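Local coordinates for protein chorismate synthase (Campylobacter jejuni, PDB 1SQ1) that probably catalyses the anti-1,4-elimination of phosphate from 5-enolpyruvylshikimate 3-phosphate to give chorismate, using reduced FMN as cofactor, at residues D60-S66 / I78-F83; E144-C148 / K210-L215; K267-N271 / N282-I287. All coordinates share one frame; numbering follows the deposited sequence.

Interaction 1 of 3, residues D60-S66 / I78-F83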
loop_
_atom_site.group_PDB
_atom_site.type_symbol
_atom_site.label_atom_id
_atom_site.label_comp_id
_atom_site.label_asym_id
_atom_site.label_seq_id
_atom_site.Cartn_x
_atom_site.Cartn_y
_atom_site.Cartn_z
ATOM N N ASP A 60 -33.622 0.485 3.584
ATOM C CA ASP A 60 -32.444 1.022 2.904
ATOM C C ASP A 60 -31.929 2.277 3.618
ATOM O O ASP A 60 -31.383 3.185 2.988
ATOM C CB ASP A 60 -32.786 1.342 1.438
ATOM C CG ASP A 60 -31.557 1.377 0.543
ATOM O OD1 ASP A 60 -30.670 2.225 0.776
ATOM O OD2 ASP A 60 -31.474 0.549 -0.392
ATOM N N LYS A 61 -32.109 2.324 4.935
ATOM C CA LYS A 61 -31.654 3.463 5.726
ATOM C C LYS A 61 -30.243 3.204 6.246
ATOM O O LYS A 61 -29.932 2.093 6.689
ATOM C CB LYS A 61 -32.599 3.717 6.903
ATOM C CG LYS A 61 -32.145 4.835 7.838
ATOM C CD LYS A 61 -33.199 5.163 8.885
ATOM C CE LYS A 61 -34.506 5.606 8.223
ATOM N NZ LYS A 61 -34.332 6.793 7.318
ATOM N N ALA A 62 -29.401 4.237 6.183
ATOM C CA ALA A 62 -28.009 4.159 6.629
ATOM C C ALA A 62 -27.868 4.340 8.133
ATOM O O ALA A 62 -28.425 5.273 8.707
ATOM C CB ALA A 62 -27.171 5.218 5.902
ATOM N N GLN A 63 -27.115 3.450 8.768
ATOM C CA GLN A 63 -26.903 3.534 10.207
ATOM C C GLN A 63 -25.420 3.722 10.558
ATOM O O GLN A 63 -24.643 2.765 10.592
ATOM C CB GLN A 63 -27.444 2.279 10.896
ATOM C CG GLN A 63 -27.581 2.443 12.402
ATOM C CD GLN A 63 -28.112 1.196 13.100
ATOM O OE1 GLN A 63 -29.179 0.683 12.754
ATOM N NE2 GLN A 63 -27.369 0.708 14.097
ATOM N N VAL A 64 -25.034 4.967 10.808
ATOM C CA VAL A 64 -23.659 5.279 11.162
ATOM C C VAL A 64 -23.263 4.555 12.442
ATOM O O VAL A 64 -23.823 4.822 13.503
ATOM C CB VAL A 64 -23.482 6.776 11.396
ATOM C CG1 VAL A 64 -22.028 7.077 11.713
ATOM C CG2 VAL A 64 -23.950 7.540 10.187
ATOM N N LEU A 65 -22.291 3.654 12.346
ATOM C CA LEU A 65 -21.844 2.900 13.510
ATOM C C LEU A 65 -20.747 3.546 14.360
ATOM O O LEU A 65 -20.658 3.271 15.556
ATOM C CB LEU A 65 -21.375 1.510 13.085
ATOM C CG LEU A 65 -22.406 0.619 12.401
ATOM C CD1 LEU A 65 -21.850 -0.799 12.336
ATOM C CD2 LEU A 65 -23.720 0.632 13.180
ATOM N N SER A 66 -19.917 4.396 13.764
ATOM C CA SER A 66 -18.824 5.016 14.513
ATOM C C SER A 66 -18.134 6.130 13.743
ATOM O O SER A 66 -18.597 6.552 12.685
ATOM C CB SER A 66 -17.775 3.963 14.853
ATOM O OG SER A 66 -17.229 3.412 13.667
ATOM N N ILE A 78 -15.131 5.480 10.153
ATOM C CA ILE A 78 -16.570 5.689 10.213
ATOM C C ILE A 78 -17.321 4.487 9.668
ATOM O O ILE A 78 -17.530 4.384 8.469
ATOM C CB ILE A 78 -16.940 6.936 9.390
ATOM C CG1 ILE A 78 -16.190 8.140 9.952
ATOM C CG2 ILE A 78 -18.436 7.169 9.407
ATOM C CD1 ILE A 78 -16.289 9.358 9.107
ATOM N N ALA A 79 -17.730 3.570 10.533
ATOM C CA ALA A 79 -18.451 2.406 10.035
ATOM C C ALA A 79 -19.905 2.756 9.734
ATOM O O ALA A 79 -20.517 3.574 10.421
ATOM C CB ALA A 79 -18.374 1.258 11.034
ATOM N N ILE A 80 -20.449 2.140 8.689
ATOM C CA ILE A 80 -21.828 2.384 8.284
ATOM C C ILE A 80 -22.456 1.111 7.726
ATOM O O ILE A 80 -21.801 0.327 7.035
ATOM C CB ILE A 80 -21.920 3.500 7.210
ATOM C CG1 ILE A 80 -21.351 4.817 7.765
ATOM C CG2 ILE A 80 -23.363 3.665 6.774
ATOM C CD1 ILE A 80 -21.506 6.031 6.846
ATOM N N VAL A 81 -23.729 0.904 8.043
ATOM C CA VAL A 81 -24.449 -0.270 7.571
ATOM C C VAL A 81 -25.790 0.193 7.024
ATOM O O VAL A 81 -26.494 0.973 7.670
ATOM C CB VAL A 81 -24.710 -1.284 8.708
ATOM C CG1 VAL A 81 -25.180 -2.604 8.118
ATOM C CG2 VAL A 81 -23.456 -1.490 9.529
ATOM N N VAL A 82 -26.141 -0.289 5.837
ATOM C CA VAL A 82 -27.390 0.087 5.197
ATOM C C VAL A 82 -28.211 -1.149 4.872
ATOM O O VAL A 82 -27.679 -2.123 4.361
ATOM C CB VAL A 82 -27.118 0.866 3.903
ATOM C CG1 VAL A 82 -28.422 1.241 3.240
ATOM C CG2 VAL A 82 -26.309 2.109 4.215
ATOM N N PHE A 83 -29.506 -1.102 5.179
ATOM C CA PHE A 83 -30.410 -2.224 4.916
ATOM C C PHE A 83 -31.308 -1.972 3.704
ATOM O O PHE A 83 -32.360 -2.603 3.547
ATOM C CB PHE A 83 -31.291 -2.507 6.141
ATOM C CG PHE A 83 -30.524 -2.949 7.355
ATOM C CD1 PHE A 83 -29.935 -2.011 8.204
ATOM C CD2 PHE A 83 -30.367 -4.307 7.637
ATOM C CE1 PHE A 83 -29.194 -2.417 9.324
ATOM C CE2 PHE A 83 -29.629 -4.729 8.753
ATOM C CZ PHE A 83 -29.041 -3.779 9.599
#
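Leu65 and Val81 meet on one face of an antiparallel strand pair at the edge of a sheet, Leu65 standing just past strand 62-64. Leu65 CD1 lies against Val81 CG2, and the two side chains cross obliquely. Val81 has CG1 anti to the backbone N (chi1 -168°), which leaves CG2 beside that N and facing the leucine. Beside them, Leu65 CB rests on Ala79 CB at 3.6 Å. Gln63 points to this same face. Ala62, Val64, Ile80 and Val82 occupy the other face. There Val82 CG2 packs on Ala62 CB at 3.6 Å, while its second branch, CG1, lies near Asp60 OD1. Val64 CG2 is more loosely set against Ile80 CD1, at 4.4 Å. The backbones hold this register. Gln63 N donates to Val81 O at 2.8 Å, and Val81 N returns a longer bond to Gln63 O at 3.3 Å. Leu65 N also donates to Ala79 O. Strand 62-64 is the outermost of its antiparallel sheet within the chain. On its other side strand 78-82 pairs with strand 21-26, where Ile80 and Cys23 share backbone bonds. Helix 36-45 packs on Ala62 and Val82 through Leu43, and helix 128-143 reaches Ile80 through Val137.

Interaction 2 of 3, residues E144-C148 / K210-L215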
loop_
_atom_site.group_PDB
_atom_site.type_symbol
_atom_site.label_atom_id
_atom_site.label_comp_id
_atom_site.label_asym_id
_atom_site.label_seq_id
_atom_site.Cartn_x
_atom_site.Cartn_y
_atom_site.Cartn_z
ATOM N N GLU A 144 -16.277 21.413 3.046
ATOM C CA GLU A 144 -15.458 22.316 3.845
ATOM C C GLU A 144 -14.506 23.136 2.987
ATOM O O GLU A 144 -13.973 24.132 3.456
ATOM C CB GLU A 144 -14.657 21.539 4.891
ATOM C CG GLU A 144 -15.520 20.743 5.868
ATOM C CD GLU A 144 -16.306 21.617 6.835
ATOM O OE1 GLU A 144 -17.145 21.066 7.584
ATOM O OE2 GLU A 144 -16.077 22.846 6.857
ATOM N N PHE A 145 -14.292 22.725 1.738
ATOM C CA PHE A 145 -13.397 23.449 0.829
ATOM C C PHE A 145 -14.181 23.945 -0.375
ATOM O O PHE A 145 -13.611 24.398 -1.375
ATOM C CB PHE A 145 -12.257 22.547 0.350
ATOM C CG PHE A 145 -11.241 22.239 1.411
ATOM C CD1 PHE A 145 -9.966 22.788 1.348
ATOM C CD2 PHE A 145 -11.561 21.406 2.480
ATOM C CE1 PHE A 145 -9.027 22.518 2.331
ATOM C CE2 PHE A 145 -10.633 21.132 3.466
ATOM C CZ PHE A 145 -9.362 21.685 3.396
ATOM N N ASP A 146 -15.498 23.855 -0.253
ATOM C CA ASP A 146 -16.427 24.263 -1.301
ATOM C C ASP A 146 -16.141 23.651 -2.646
ATOM O O ASP A 146 -16.101 24.340 -3.672
ATOM C CB ASP A 146 -16.502 25.785 -1.421
ATOM C CG ASP A 146 -17.515 26.377 -0.464
ATOM O OD1 ASP A 146 -18.661 25.857 -0.454
ATOM O OD2 ASP A 146 -17.179 27.347 0.263
ATOM N N ILE A 147 -15.941 22.338 -2.620
ATOM C CA ILE A 147 -15.693 21.561 -3.818
ATOM C C ILE A 147 -17.009 20.822 -4.040
ATOM O O ILE A 147 -17.490 20.090 -3.171
ATOM C CB ILE A 147 -14.521 20.575 -3.612
ATOM C CG1 ILE A 147 -13.230 21.365 -3.390
ATOM C CG2 ILE A 147 -14.366 19.684 -4.834
ATOM C CD1 ILE A 147 -11.993 20.514 -3.152
ATOM N N CYS A 148 -17.606 21.043 -5.200
ATOM C CA CYS A 148 -18.875 20.418 -5.499
ATOM C C CYS A 148 -18.766 19.461 -6.664
ATOM O O CYS A 148 -18.202 19.798 -7.706
ATOM C CB CYS A 148 -19.915 21.490 -5.801
ATOM S SG CYS A 148 -21.589 20.866 -5.830
ATOM N N LYS A 210 -19.429 16.793 -13.393
ATOM C CA LYS A 210 -18.793 18.092 -13.339
ATOM C C LYS A 210 -18.404 18.408 -11.908
ATOM O O LYS A 210 -19.181 18.173 -10.981
ATOM C CB LYS A 210 -19.752 19.156 -13.876
ATOM C CG LYS A 210 -19.331 20.586 -13.608
ATOM C CD LYS A 210 -19.920 21.508 -14.653
ATOM C CE LYS A 210 -20.360 22.830 -14.060
ATOM N NZ LYS A 210 -21.579 22.646 -13.216
ATOM N N VAL A 211 -17.189 18.919 -11.724
ATOM C CA VAL A 211 -16.725 19.277 -10.393
ATOM C C VAL A 211 -16.310 20.743 -10.404
ATOM O O VAL A 211 -15.447 21.144 -11.191
ATOM C CB VAL A 211 -15.533 18.406 -9.960
ATOM C CG1 VAL A 211 -15.216 18.656 -8.501
ATOM C CG2 VAL A 211 -15.846 16.940 -10.191
ATOM N N SER A 212 -16.939 21.537 -9.542
ATOM C CA SER A 212 -16.663 22.972 -9.444
ATOM C C SER A 212 -15.966 23.306 -8.132
ATOM O O SER A 212 -15.938 22.489 -7.206
ATOM C CB SER A 212 -17.963 23.760 -9.510
ATOM O OG SER A 212 -18.803 23.371 -8.435
ATOM N N GLY A 213 -15.428 24.521 -8.053
ATOM C CA GLY A 213 -14.732 24.950 -6.856
ATOM C C GLY A 213 -13.487 24.114 -6.676
ATOM O O GLY A 213 -13.113 23.756 -5.561
HETATM N N MSE A 214 -12.841 23.792 -7.787
HETATM C CA MSE A 214 -11.643 22.976 -7.739
HETATM C C MSE A 214 -10.416 23.716 -7.226
HETATM O O MSE A 214 -10.138 24.837 -7.655
HETATM C CB MSE A 214 -11.353 22.401 -9.128
HETATM C CG MSE A 214 -12.120 21.125 -9.442
HETATM SE SE MSE A 214 -11.604 19.700 -8.244
HETATM C CE MSE A 214 -9.741 19.589 -8.756
ATOM N N LEU A 215 -9.686 23.087 -6.304
ATOM C CA LEU A 215 -8.464 23.681 -5.766
ATOM C C LEU A 215 -7.382 23.402 -6.799
ATOM O O LEU A 215 -7.669 22.796 -7.822
ATOM C CB LEU A 215 -8.092 23.042 -4.420
ATOM C CG LEU A 215 -9.202 23.073 -3.366
ATOM C CD1 LEU A 215 -8.746 22.388 -2.092
ATOM C CD2 LEU A 215 -9.595 24.505 -3.098
#
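Ile147 sets CG1 anti to its own carbonyl carbon (chi1 -65°), and an extended chi2 of 179° carries CD1 on to Leu215. CG2 is left to branch the other way, toward Val211. Ile147 CD1 lies 3.8 Å from Leu215 CG, with the two side chains about perpendicular. Ile147 CG2 meets Val211 CG1 at 3.9 Å, and the selenium of selenomethionine Met214 is a more distant neighbour. Phe145 extends the apolar row. Its CD1 touches Leu215 CD1 at 3.7 Å, again with the side chains at about a right angle. Tyr359 of the third subunit packs on Leu215 and sets its ring edge-to-face with that of Phe145.

Cys148 and Ser212 form an antiparallel hydrogen-bonded pair. Cys148 N donates to Ser212 O at 3.0 Å, and Ser212 N donates to Cys148 O at 2.8 Å. The second bond lies in the carbonyl plane. Just before this pair, Asp146, with positive phi, is the C-prime residue of a Schellman motif that ends helix 128-143. A short link, 144-147, leads from the helix to strand 148-156.

The chemistry divides in two. Paired backbone bonds tie the start of strand 148-156 to the end of strand 205-212, while apolar contacts join the link after the helix to the last part of strand 205-212, the residues after it and a neighbouring subunit.

Interaction 3 of 3, residues K267-N271 / N282-I287; sequences KFLSN and NGENLI
Phe268 and Asn282 make the amide-aromatic part of the contact. Asn282 ND2 lies over one face of the Phe268 ring, 3.3 Å from CE2, and the amide and ring planes are 24° apart. The Phe268 side chain also packs on Leu277 of strand 276-277.

One hydrogen bond within 282-287 shapes the loop. Asn282 OD1 accepts from Glu284 N at 2.8 Å, which makes an Asx turn. The donor sits above the carbonyl plane of the amide. This turn follows strand 280-281 and leads into strand 286-292, a member of the antiparallel sheet that also holds strand 205-212. Segment 267-271 is a loop that curls past the turn.

Charge plays a looser part. The Lys267 and Glu284 chains run alongside one another in opposite senses, and Lys267 NZ stays 4.5 Å from Glu284 OE1, too far for a salt bridge. Any attraction is probably modest. Bends at chi2 and chi4 bring the lysine end near Asn282 O, at 3.4 Å from NZ.

Other contacts are by van der Waals touch. Glu284 CG approaches Phe268 CB at 3.8 Å, while Asn271 OD1 lies beside Glu284 CB. On its other branch, Asn271 ND2 comes within 3.7 Å of Ile287 CG1.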
loop_
_atom_site.group_PDB
_atom_site.type_symbol
_atom_site.label_atom_id
_atom_site.label_comp_id
_atom_site.label_asym_id
_atom_site.label_seq_id
_atom_site.Cartn_x
_atom_site.Cartn_y
_atom_site.Cartn_z
ATOM N N LYS A 267 -7.057 33.724 -14.766
ATOM C CA LYS A 267 -7.222 32.277 -14.823
ATOM C C LYS A 267 -7.040 31.744 -16.260
ATOM O O LYS A 267 -6.533 32.459 -17.142
ATOM C CB LYS A 267 -8.591 31.870 -14.242
ATOM C CG LYS A 267 -8.537 30.805 -13.093
ATOM C CD LYS A 267 -7.853 29.484 -13.540
ATOM C CE LYS A 267 -8.056 28.278 -12.566
ATOM N NZ LYS A 267 -7.668 28.455 -11.107
ATOM N N PHE A 268 -7.430 30.487 -16.485
ATOM C CA PHE A 268 -7.295 29.849 -17.797
ATOM C C PHE A 268 -8.378 30.321 -18.751
ATOM O O PHE A 268 -9.505 30.571 -18.332
ATOM C CB PHE A 268 -7.361 28.318 -17.654
ATOM C CG PHE A 268 -6.057 27.687 -17.241
ATOM C CD1 PHE A 268 -4.978 27.655 -18.123
ATOM C CD2 PHE A 268 -5.894 27.163 -15.963
ATOM C CE1 PHE A 268 -3.755 27.114 -17.742
ATOM C CE2 PHE A 268 -4.670 26.618 -15.572
ATOM C CZ PHE A 268 -3.599 26.596 -16.468
ATOM N N LEU A 269 -8.034 30.453 -20.027
ATOM C CA LEU A 269 -9.016 30.890 -21.012
ATOM C C LEU A 269 -9.985 29.759 -21.348
ATOM O O LEU A 269 -11.143 29.761 -20.913
ATOM C CB LEU A 269 -8.321 31.385 -22.282
ATOM C CG LEU A 269 -7.832 32.842 -22.260
ATOM C CD1 LEU A 269 -9.020 33.790 -22.323
ATOM C CD2 LEU A 269 -7.009 33.103 -21.006
ATOM N N SER A 270 -9.500 28.794 -22.121
ATOM C CA SER A 270 -10.287 27.630 -22.528
ATOM C C SER A 270 -10.110 26.493 -21.519
ATOM O O SER A 270 -9.175 26.519 -20.724
ATOM C CB SER A 270 -9.832 27.184 -23.919
ATOM O OG SER A 270 -8.413 27.260 -24.025
ATOM N N ASN A 271 -10.998 25.502 -21.546
ATOM C CA ASN A 271 -10.884 24.377 -20.610
ATOM C C ASN A 271 -10.876 23.028 -21.320
ATOM O O ASN A 271 -11.551 22.089 -20.897
ATOM C CB ASN A 271 -12.029 24.405 -19.584
ATOM C CG ASN A 271 -11.801 23.444 -18.430
ATOM O OD1 ASN A 271 -10.664 23.190 -18.040
ATOM N ND2 ASN A 271 -12.884 22.927 -17.863
ATOM N N ASN A 282 -5.760 22.011 -12.200
ATOM C CA ASN A 282 -5.297 23.377 -12.448
ATOM C C ASN A 282 -6.241 24.471 -11.939
ATOM O O ASN A 282 -6.005 25.656 -12.172
ATOM C CB ASN A 282 -5.082 23.582 -13.945
ATOM C CG ASN A 282 -6.386 23.611 -14.718
ATOM O OD1 ASN A 282 -7.470 23.462 -14.143
ATOM N ND2 ASN A 282 -6.291 23.809 -16.030
ATOM N N GLY A 283 -7.313 24.079 -11.257
ATOM C CA GLY A 283 -8.257 25.060 -10.758
ATOM C C GLY A 283 -9.563 25.036 -11.532
ATOM O O GLY A 283 -10.642 25.153 -10.951
ATOM N N GLU A 284 -9.485 24.874 -12.848
ATOM C CA GLU A 284 -10.695 24.843 -13.659
ATOM C C GLU A 284 -11.633 23.715 -13.254
ATOM O O GLU A 284 -11.236 22.781 -12.564
ATOM C CB GLU A 284 -10.327 24.716 -15.133
ATOM C CG GLU A 284 -9.624 25.939 -15.667
ATOM C CD GLU A 284 -10.484 27.194 -15.576
ATOM O OE1 GLU A 284 -10.124 28.122 -14.810
ATOM O OE2 GLU A 284 -11.528 27.245 -16.267
ATOM N N ASN A 285 -12.885 23.807 -13.685
ATOM C CA ASN A 285 -13.874 22.786 -13.369
ATOM C C ASN A 285 -13.381 21.457 -13.878
ATOM O O ASN A 285 -12.450 21.404 -14.681
ATOM C CB ASN A 285 -15.191 23.099 -14.051
ATOM C CG ASN A 285 -15.798 24.378 -13.560
ATOM O OD1 ASN A 285 -16.504 24.389 -12.554
ATOM N ND2 ASN A 285 -15.514 25.477 -14.254
ATOM N N LEU A 286 -14.019 20.385 -13.431
ATOM C CA LEU A 286 -13.624 19.051 -13.854
ATOM C C LEU A 286 -14.653 18.524 -14.842
ATOM O O LEU A 286 -15.843 18.467 -14.531
ATOM C CB LEU A 286 -13.523 18.130 -12.631
ATOM C CG LEU A 286 -12.219 17.381 -12.304
ATOM C CD1 LEU A 286 -10.970 18.216 -12.594
ATOM C CD2 LEU A 286 -12.272 16.979 -10.848
ATOM N N ILE A 287 -14.195 18.160 -16.038
ATOM C CA ILE A 287 -15.079 17.628 -17.076
ATOM C C ILE A 287 -14.798 16.148 -17.276
ATOM O O ILE A 287 -13.880 15.776 -17.999
ATOM C CB ILE A 287 -14.867 18.337 -18.431
ATOM C CG1 ILE A 287 -14.872 19.856 -18.238
ATOM C CG2 ILE A 287 -15.978 17.949 -19.396
ATOM C CD1 ILE A 287 -16.159 20.375 -17.660
#

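Interactions 2 and 3 share one antiparallel sheet. Strands 205-212 and 286-292 are neighbours in it, and Val211 O is probably hydrogen-bonded to Leu286 N at 2.8 Å. Interaction 1 belongs to a different sheet, its centre about 26 Å from that of interaction 2 and about 37 Å from that of interaction 3. All three mix buried and exposed residues. Interaction 2 lies nearest the chain's centre, about 12 Å from it, against about 20 Å and 18 Å for interactions 1 and 3. Interactions 1 and 2 combine backbone pairing with apolar side chains, and both border other subunits. Interaction 3 joins a loop to the turn and first residues of strand 286-292 by mixed polar and aromatic contacts. Helix 128-143 packs against strand 78-82 of interaction 1 and ends at interaction 2.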